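Local structure of beta-ketoacyl-[acyl-carrier-protein] synthase FabY (Pseudomonas aeruginosa, 4CW4) at residues Arg32-Ile35 with Glu36-Pro40; Leu256-Phe260 with Asn261-Thr265; Ile297-Thr301 with Ser302-Arg306. The protein catalyses the condensation of acetyl-CoA with malonyl-ACP to give beta-acetoacetyl-ACP, the primer that starts bacterial fatty acid synthesis. All blocks are in the same frame, centred on the assembly; numbering follows the deposited sequence.

Contact 1 (Arg32-Ile35 with Glu36-Pro40)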
loop_
_atom_site.group_PDB
_atom_site.type_symbol
_atom_site.label_atom_id
_atom_site.label_comp_id
_atom_site.label_asym_id
_atom_site.label_seq_id
_atom_site.Cartn_x
_atom_site.Cartn_y
_atom_site.Cartn_z
ATOM N N ARG A 32 11.377 -1.606 -29.247
ATOM C CA ARG A 32 12.484 -0.676 -29.006
ATOM C C ARG A 32 13.648 -1.405 -28.328
ATOM O O ARG A 32 14.819 -1.158 -28.654
ATOM C CB ARG A 32 12.042 0.512 -28.148
ATOM C CG ARG A 32 13.198 1.339 -27.548
ATOM C CD ARG A 32 13.995 2.036 -28.611
ATOM N NE ARG A 32 15.152 2.751 -28.074
ATOM C CZ ARG A 32 16.396 2.275 -28.025
ATOM N NH1 ARG A 32 16.661 1.047 -28.437
ATOM N NH2 ARG A 32 17.376 3.028 -27.533
ATOM N N MET A 33 13.342 -2.278 -27.372
ATOM C CA MET A 33 14.404 -2.972 -26.672
ATOM C C MET A 33 15.185 -3.915 -27.598
ATOM O O MET A 33 16.395 -4.037 -27.441
ATOM C CB MET A 33 13.850 -3.689 -25.442
ATOM C CG MET A 33 13.323 -2.703 -24.422
ATOM S SD MET A 33 12.827 -3.408 -22.838
ATOM C CE MET A 33 11.103 -3.781 -23.150
ATOM N N VAL A 34 14.515 -4.540 -28.564
ATOM C CA VAL A 34 15.207 -5.430 -29.512
ATOM C C VAL A 34 15.209 -4.857 -30.921
ATOM O O VAL A 34 15.139 -5.589 -31.903
ATOM C CB VAL A 34 14.611 -6.854 -29.489
ATOM C CG1 VAL A 34 14.780 -7.465 -28.102
ATOM C CG2 VAL A 34 13.144 -6.846 -29.917
ATOM N N ILE A 35 15.376 -3.542 -31.016
ATOM C CA ILE A 35 15.058 -2.833 -32.251
ATOM C C ILE A 35 15.909 -3.298 -33.422
ATOM O O ILE A 35 15.415 -3.443 -34.552
ATOM C CB ILE A 35 15.149 -1.313 -32.029
ATOM C CG1 ILE A 35 14.475 -0.547 -33.174
ATOM C CG2 ILE A 35 16.600 -0.859 -31.811
ATOM C CD1 ILE A 35 12.973 -0.532 -33.110
ATOM N N GLU A 36 17.164 -3.604 -33.155
ATOM C CA GLU A 36 18.076 -3.990 -34.223
ATOM C C GLU A 36 17.805 -5.407 -34.731
ATOM O O GLU A 36 18.250 -5.792 -35.814
ATOM C CB GLU A 36 19.523 -3.855 -33.742
ATOM C CG GLU A 36 19.889 -4.844 -32.661
ATOM C CD GLU A 36 19.720 -4.313 -31.228
ATOM O OE1 GLU A 36 18.852 -3.445 -30.925
ATOM O OE2 GLU A 36 20.499 -4.796 -30.384
ATOM N N SER A 37 17.057 -6.177 -33.956
ATOM C CA SER A 37 16.752 -7.562 -34.309
ATOM C C SER A 37 15.434 -7.701 -35.072
ATOM O O SER A 37 15.127 -8.776 -35.574
ATOM C CB SER A 37 16.686 -8.421 -33.040
ATOM O OG SER A 37 17.961 -8.467 -32.418
ATOM N N MET A 38 14.634 -6.637 -35.097
ATOM C CA MET A 38 13.356 -6.658 -35.782
ATOM C C MET A 38 13.564 -6.544 -37.278
ATOM O O MET A 38 14.612 -6.070 -37.737
ATOM C CB MET A 38 12.482 -5.500 -35.314
ATOM C CG MET A 38 12.140 -5.525 -33.815
ATOM S SD MET A 38 11.292 -7.015 -33.254
ATOM C CE MET A 38 9.872 -6.979 -34.314
ATOM N N ASP A 39 12.567 -6.957 -38.052
ATOM C CA ASP A 39 12.600 -6.684 -39.481
ATOM C C ASP A 39 12.341 -5.200 -39.666
ATOM O O ASP A 39 11.831 -4.537 -38.755
ATOM C CB ASP A 39 11.539 -7.485 -40.218
ATOM C CG ASP A 39 10.142 -7.092 -39.805
ATOM O OD1 ASP A 39 9.577 -6.144 -40.391
ATOM O OD2 ASP A 39 9.626 -7.733 -38.876
ATOM N N PRO A 40 12.696 -4.662 -40.826
ATOM C CA PRO A 40 12.571 -3.221 -41.042
ATOM C C PRO A 40 11.162 -2.660 -40.947
ATOM O O PRO A 40 11.040 -1.508 -40.533
ATOM C CB PRO A 40 13.106 -3.042 -42.476
ATOM C CG PRO A 40 14.096 -4.128 -42.607
ATOM C CD PRO A 40 13.479 -5.302 -41.904
HETATM O O HOH W 1 18.221 -2.056 -28.311
#
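Val34 O accepts the N-H of Ser37 at 2.9 Å, with an N-H...O angle of 148°, while Met38 N is shared weakly between Val34 O at 3.4 Å and Ile35 O at 3.3 Å. These bonds close a tight turn that links helix 28-33 to helix 40-53. Glu36 folds back over the start of this turn. Its CG lies between its own N and carbonyl carbon (chi1 67°), and a bend at chi2 brings OE1 within 3.5 Å of Ile35 CG2. Two acceptors cannot bond each other, so a water donates to both, 2.8 Å to Met33 O and 3.0 Å to Glu36 OE1. The other carboxylate oxygen, OE2, is in a salt bridge with Lys503, so the acid is held at both oxygens, while Ser37 OG is hydrogen-bonded to Asp523. Asp39 suits the N-cap of the next helix because its short carboxylate can take the backbone N-H of Ala42. On the buried side, flexible Met38 bends at chi2 and chi3 to lay its sulfur beside a branch of Val34, Met38 SD to Val34 CG2 being 3.8 Å.

Contact 2 (Leu256-Phe260 with Asn261-Thr265); sequences LPLGF and NSMPT
Met263 overlaps the carbonyl of Pro257, its CG coming within 3.2 Å of Pro257 O. The chain starts out anti to its own carbonyl carbon (chi1 -73°) and then bends at chi2, which turns it back toward the preceding helix. Met263 has two conformers; in one of them CE also lies 3.4 Å from Pro257 O, and SD lies 4.3 Å from Leu258 CD2, and the side-chain contacts of Met263 described here hold for that conformer alone. Phe260 CB lies 4.0 Å from Met263 CG, while the Phe260 ring leads away and packs on Met230 of the second subunit. An unbranched thioether suits this place, since it can follow a bent backbone without needing a polar partner. Met263 N bonds Phe260 O at 3.0 Å, nearly straight (165°), closing the turn. Gln232 NE2 donates to Phe260 O and to Leu258 O. Pro264, lacking an N-H, fits the first turn of the following helix. Asn261, in the turn, sends OD1 to Thr283 OG1 of the second subunit and ND2 to Ser228 O. Phe260 to Met263 form a type I beta turn that joins the two helices, here at the dimer interface of a ketosynthase with the thiolase fold.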
loop_
_atom_site.group_PDB
_atom_site.type_symbol
_atom_site.label_atom_id
_atom_site.label_comp_id
_atom_site.label_asym_id
_atom_site.label_seq_id
_atom_site.Cartn_x
_atom_site.Cartn_y
_atom_site.Cartn_z
ATOM N N LEU A 256 -2.753 15.803 0.226
ATOM C CA LEU A 256 -2.898 14.590 1.018
ATOM C C LEU A 256 -3.684 13.508 0.232
ATOM O O LEU A 256 -3.151 12.423 0.012
ATOM C CB LEU A 256 -3.508 14.877 2.408
ATOM C CG LEU A 256 -3.614 13.643 3.327
ATOM C CD1 LEU A 256 -3.403 13.950 4.823
ATOM C CD2 LEU A 256 -4.969 13.030 3.165
ATOM N N PRO A 257 -4.929 13.799 -0.211
ATOM C CA PRO A 257 -5.651 12.684 -0.839
ATOM C C PRO A 257 -4.981 12.155 -2.108
ATOM O O PRO A 257 -4.959 10.929 -2.293
ATOM C CB PRO A 257 -7.052 13.256 -1.098
ATOM C CG PRO A 257 -6.889 14.734 -1.035
ATOM C CD PRO A 257 -5.783 14.990 -0.066
ATOM N N LEU A 258 -4.383 13.028 -2.920
ATOM C CA LEU A 258 -3.802 12.564 -4.168
ATOM C C LEU A 258 -2.429 11.903 -3.967
ATOM O O LEU A 258 -1.895 11.280 -4.877
ATOM C CB LEU A 258 -3.725 13.696 -5.194
ATOM C CG LEU A 258 -5.068 14.296 -5.629
ATOM C CD1 LEU A 258 -4.850 15.277 -6.791
ATOM C CD2 LEU A 258 -6.061 13.221 -6.015
ATOM N N GLY A 259 -1.869 12.009 -2.772
ATOM C CA GLY A 259 -0.621 11.338 -2.479
ATOM C C GLY A 259 -0.747 9.875 -2.109
ATOM O O GLY A 259 0.225 9.134 -2.259
ATOM N N PHE A 260 -1.919 9.448 -1.640
ATOM C CA PHE A 260 -2.078 8.077 -1.153
ATOM C C PHE A 260 -1.660 7.050 -2.197
ATOM O O PHE A 260 -1.964 7.184 -3.393
ATOM C CB PHE A 260 -3.523 7.778 -0.779
ATOM C CG PHE A 260 -3.963 8.435 0.482
ATOM C CD1 PHE A 260 -3.365 8.117 1.690
ATOM C CD2 PHE A 260 -4.940 9.396 0.474
ATOM C CE1 PHE A 260 -3.750 8.722 2.848
ATOM C CE2 PHE A 260 -5.319 9.999 1.647
ATOM C CZ PHE A 260 -4.725 9.653 2.830
ATOM N N ASN A 261 -1.006 5.992 -1.730
ATOM C CA ASN A 261 -0.478 4.968 -2.642
ATOM C C ASN A 261 -1.548 4.190 -3.389
ATOM O O ASN A 261 -1.235 3.503 -4.356
ATOM C CB ASN A 261 0.528 4.045 -1.935
ATOM C CG ASN A 261 -0.113 2.826 -1.329
ATOM O OD1 ASN A 261 -1.155 2.893 -0.676
ATOM N ND2 ASN A 261 0.531 1.688 -1.539
ATOM N N SER A 262 -2.802 4.309 -2.949
ATOM C CA SER A 262 -3.921 3.676 -3.656
ATOM C C SER A 262 -4.462 4.480 -4.824
ATOM O O SER A 262 -5.277 3.982 -5.596
ATOM C CB SER A 262 -5.070 3.402 -2.685
ATOM O OG SER A 262 -5.558 4.627 -2.133
ATOM N N MET A 263 -4.030 5.728 -4.954
ATOM C CA MET A 263 -4.645 6.606 -5.935
ATOM C C MET A 263 -4.477 6.193 -7.399
ATOM O O MET A 263 -5.369 6.474 -8.196
ATOM C CB MET A 263 -4.240 8.059 -5.689
ATOM C CG MET A 263 -4.943 8.601 -4.466
ATOM S SD MET A 263 -6.659 9.079 -4.867
ATOM C CE MET A 263 -7.472 8.882 -3.282
ATOM N N PRO A 264 -3.370 5.508 -7.766
ATOM C CA PRO A 264 -3.322 4.987 -9.140
ATOM C C PRO A 264 -4.480 4.026 -9.437
ATOM O O PRO A 264 -4.970 3.992 -10.550
ATOM C CB PRO A 264 -1.971 4.262 -9.189
ATOM C CG PRO A 264 -1.116 5.071 -8.255
ATOM C CD PRO A 264 -2.062 5.388 -7.104
ATOM N N THR A 265 -4.908 3.277 -8.429
ATOM C CA THR A 265 -6.054 2.375 -8.501
ATOM C C THR A 265 -7.371 3.159 -8.439
ATOM O O THR A 265 -8.270 2.972 -9.262
ATOM C CB THR A 265 -6.013 1.419 -7.282
ATOM O OG1 THR A 265 -4.702 0.852 -7.202
ATOM C CG2 THR A 265 -7.084 0.341 -7.402
#

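Contact 3 (Ile297-Thr301 with Ser302-Arg306)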
loop_
_atom_site.group_PDB
_atom_site.type_symbol
_atom_site.label_atom_id
_atom_site.label_comp_id
_atom_site.label_asym_id
_atom_site.label_seq_id
_atom_site.Cartn_x
_atom_site.Cartn_y
_atom_site.Cartn_z
ATOM N N ILE A 297 -5.292 -13.122 -10.028
ATOM C CA ILE A 297 -5.470 -14.520 -10.382
ATOM C C ILE A 297 -6.463 -15.140 -9.420
ATOM O O ILE A 297 -7.370 -15.872 -9.815
ATOM C CB ILE A 297 -4.130 -15.291 -10.286
ATOM C CG1 ILE A 297 -3.167 -14.835 -11.378
ATOM C CG2 ILE A 297 -4.353 -16.811 -10.340
ATOM C CD1 ILE A 297 -1.737 -15.271 -11.056
ATOM N N ASP A 298 -6.304 -14.831 -8.145
ATOM C CA ASP A 298 -7.144 -15.472 -7.150
ATOM C C ASP A 298 -8.608 -15.092 -7.298
ATOM O O ASP A 298 -9.472 -15.950 -7.120
ATOM C CB ASP A 298 -6.638 -15.192 -5.753
ATOM C CG ASP A 298 -5.378 -15.973 -5.435
ATOM O OD1 ASP A 298 -4.947 -16.824 -6.264
ATOM O OD2 ASP A 298 -4.837 -15.755 -4.347
ATOM N N VAL A 299 -8.905 -13.837 -7.621
ATOM C CA VAL A 299 -10.289 -13.442 -7.776
ATOM C C VAL A 299 -10.907 -14.065 -9.021
ATOM O O VAL A 299 -12.125 -14.301 -9.036
ATOM C CB VAL A 299 -10.514 -11.914 -7.754
ATOM C CG1 VAL A 299 -10.070 -11.343 -6.421
ATOM C CG2 VAL A 299 -9.783 -11.214 -8.847
ATOM N N ILE A 300 -10.094 -14.380 -10.038
ATOM C CA ILE A 300 -10.643 -15.037 -11.215
ATOM C C ILE A 300 -10.880 -16.501 -10.921
ATOM O O ILE A 300 -11.950 -17.020 -11.202
ATOM C CB ILE A 300 -9.736 -14.852 -12.456
ATOM C CG1 ILE A 300 -9.836 -13.396 -12.933
ATOM C CG2 ILE A 300 -10.135 -15.788 -13.578
ATOM C CD1 ILE A 300 -8.832 -13.013 -13.973
ATOM N N THR A 301 -9.909 -17.171 -10.317
ATOM C CA THR A 301 -10.057 -18.609 -10.092
ATOM C C THR A 301 -11.152 -18.905 -9.043
ATOM O O THR A 301 -11.815 -19.942 -9.104
ATOM C CB THR A 301 -8.701 -19.281 -9.727
ATOM O OG1 THR A 301 -8.174 -18.730 -8.514
ATOM C CG2 THR A 301 -7.686 -19.076 -10.832
ATOM N N SER A 302 -11.375 -17.981 -8.113
ATOM C CA SER A 302 -12.404 -18.174 -7.094
ATOM C C SER A 302 -13.792 -17.737 -7.566
ATOM O O SER A 302 -14.786 -17.989 -6.883
ATOM C CB SER A 302 -12.056 -17.405 -5.822
ATOM O OG SER A 302 -12.174 -16.020 -6.060
ATOM N N GLY A 303 -13.873 -17.075 -8.711
ATOM C CA GLY A 303 -15.158 -16.668 -9.246
ATOM C C GLY A 303 -15.699 -15.349 -8.793
ATOM O O GLY A 303 -16.852 -15.010 -9.091
ATOM N N GLN A 304 -14.875 -14.602 -8.080
ATOM C CA GLN A 304 -15.296 -13.338 -7.529
ATOM C C GLN A 304 -15.338 -12.267 -8.605
ATOM O O GLN A 304 -16.199 -11.392 -8.573
ATOM C CB GLN A 304 -14.366 -12.916 -6.394
ATOM C CG GLN A 304 -14.456 -13.786 -5.166
ATOM C CD GLN A 304 -13.496 -13.335 -4.103
ATOM O OE1 GLN A 304 -13.792 -12.430 -3.306
ATOM N NE2 GLN A 304 -12.327 -13.933 -4.093
ATOM N N ALA A 305 -14.401 -12.321 -9.550
ATOM C CA ALA A 305 -14.344 -11.328 -10.624
ATOM C C ALA A 305 -14.028 -11.995 -11.947
ATOM O O ALA A 305 -13.357 -13.025 -11.993
ATOM C CB ALA A 305 -13.310 -10.233 -10.324
ATOM N N ARG A 306 -14.506 -11.389 -13.020
ATOM C CA ARG A 306 -14.347 -11.939 -14.352
ATOM C C ARG A 306 -13.467 -11.080 -15.245
ATOM O O ARG A 306 -12.948 -11.588 -16.255
ATOM C CB ARG A 306 -15.710 -12.112 -14.988
ATOM C CG ARG A 306 -16.603 -13.068 -14.191
ATOM C CD ARG A 306 -17.802 -13.557 -14.961
ATOM N NE ARG A 306 -17.377 -14.510 -15.986
ATOM C CZ ARG A 306 -18.183 -15.307 -16.680
ATOM N NH1 ARG A 306 -19.496 -15.281 -16.492
ATOM N NH2 ARG A 306 -17.667 -16.150 -17.563
HETATM O O HOH W 2 -14.008 -15.646 -12.266
#
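Helix 288-301 ends in a Schellman motif, where Gly303, at a phi of 88°, breaks the helical path while Gly303 N bonds Ile300 O and Gln304 N makes a weak bond of 2.9 Å to Val299 O. Glycine belongs here, because with this backbone any side chain would collide with the carbonyl oxygen of Ser302. Val299 O also takes a nearly straight bond from Ala305 N, 3.1 Å long, which draws the outgoing chain across the helix end. The serine just before the glycine reinforces the last turn. Ser302 OG sits between its own N and carbonyl carbon (chi1 70°), which points it back to Asp298 O at 2.9 Å. Ser302 N reaches the same oxygen at 3.0 Å from the other face of the carbonyl plane, so one residue grips one acceptor twice. Ser302 OG is in turn an acceptor, receiving Gln304 NE2 at 2.9 Å in the plane of that amide. The extended glutamine runs at about a right angle to Val299, and its NE2 also bonds Asp298 OD2 of the second subunit; the exchange is reciprocal, Asp298 taking Gln304 of that subunit. On the apolar side, Val299 CG2 meets Ala305 CB at 3.9 Å, where a small methyl allows the chain to pass close. A CA-H...O contact of 3.5 Å joins Ile300 CA to Ala305 O, and a water donates to both Ile300 O and Ala305 O. Val299, Gln304 and Ala305 lie on Met278 of strand 278-283, Ile300 packs against Leu372 of strand 366-374, and Ile297 touches Val389 and Val392 of strand 387-394. Arg306 then leads into strand 307-314, salt-bridged to Asp374 at the end of strand 366-374.

Overall arrangement
The three contacts follow one another along the chain, and each lies at the end of a helix: contact 1 after helix 28-33, contact 2 between helices 255-259 and 263-273, contact 3 after helix 288-301. The centre of contact 1 is about 37 Å from the centre of each of the other two, and it lies across the chain's centre from contact 2, touching no part of the second subunit. Contacts 2 and 3 are about 25 Å apart between centres, both within the N-terminal beta-ketoacyl synthase domain. Strand 278-283 comes between them in the chain. Both touch this strand and the second subunit, and so lie at the interface of the homodimer.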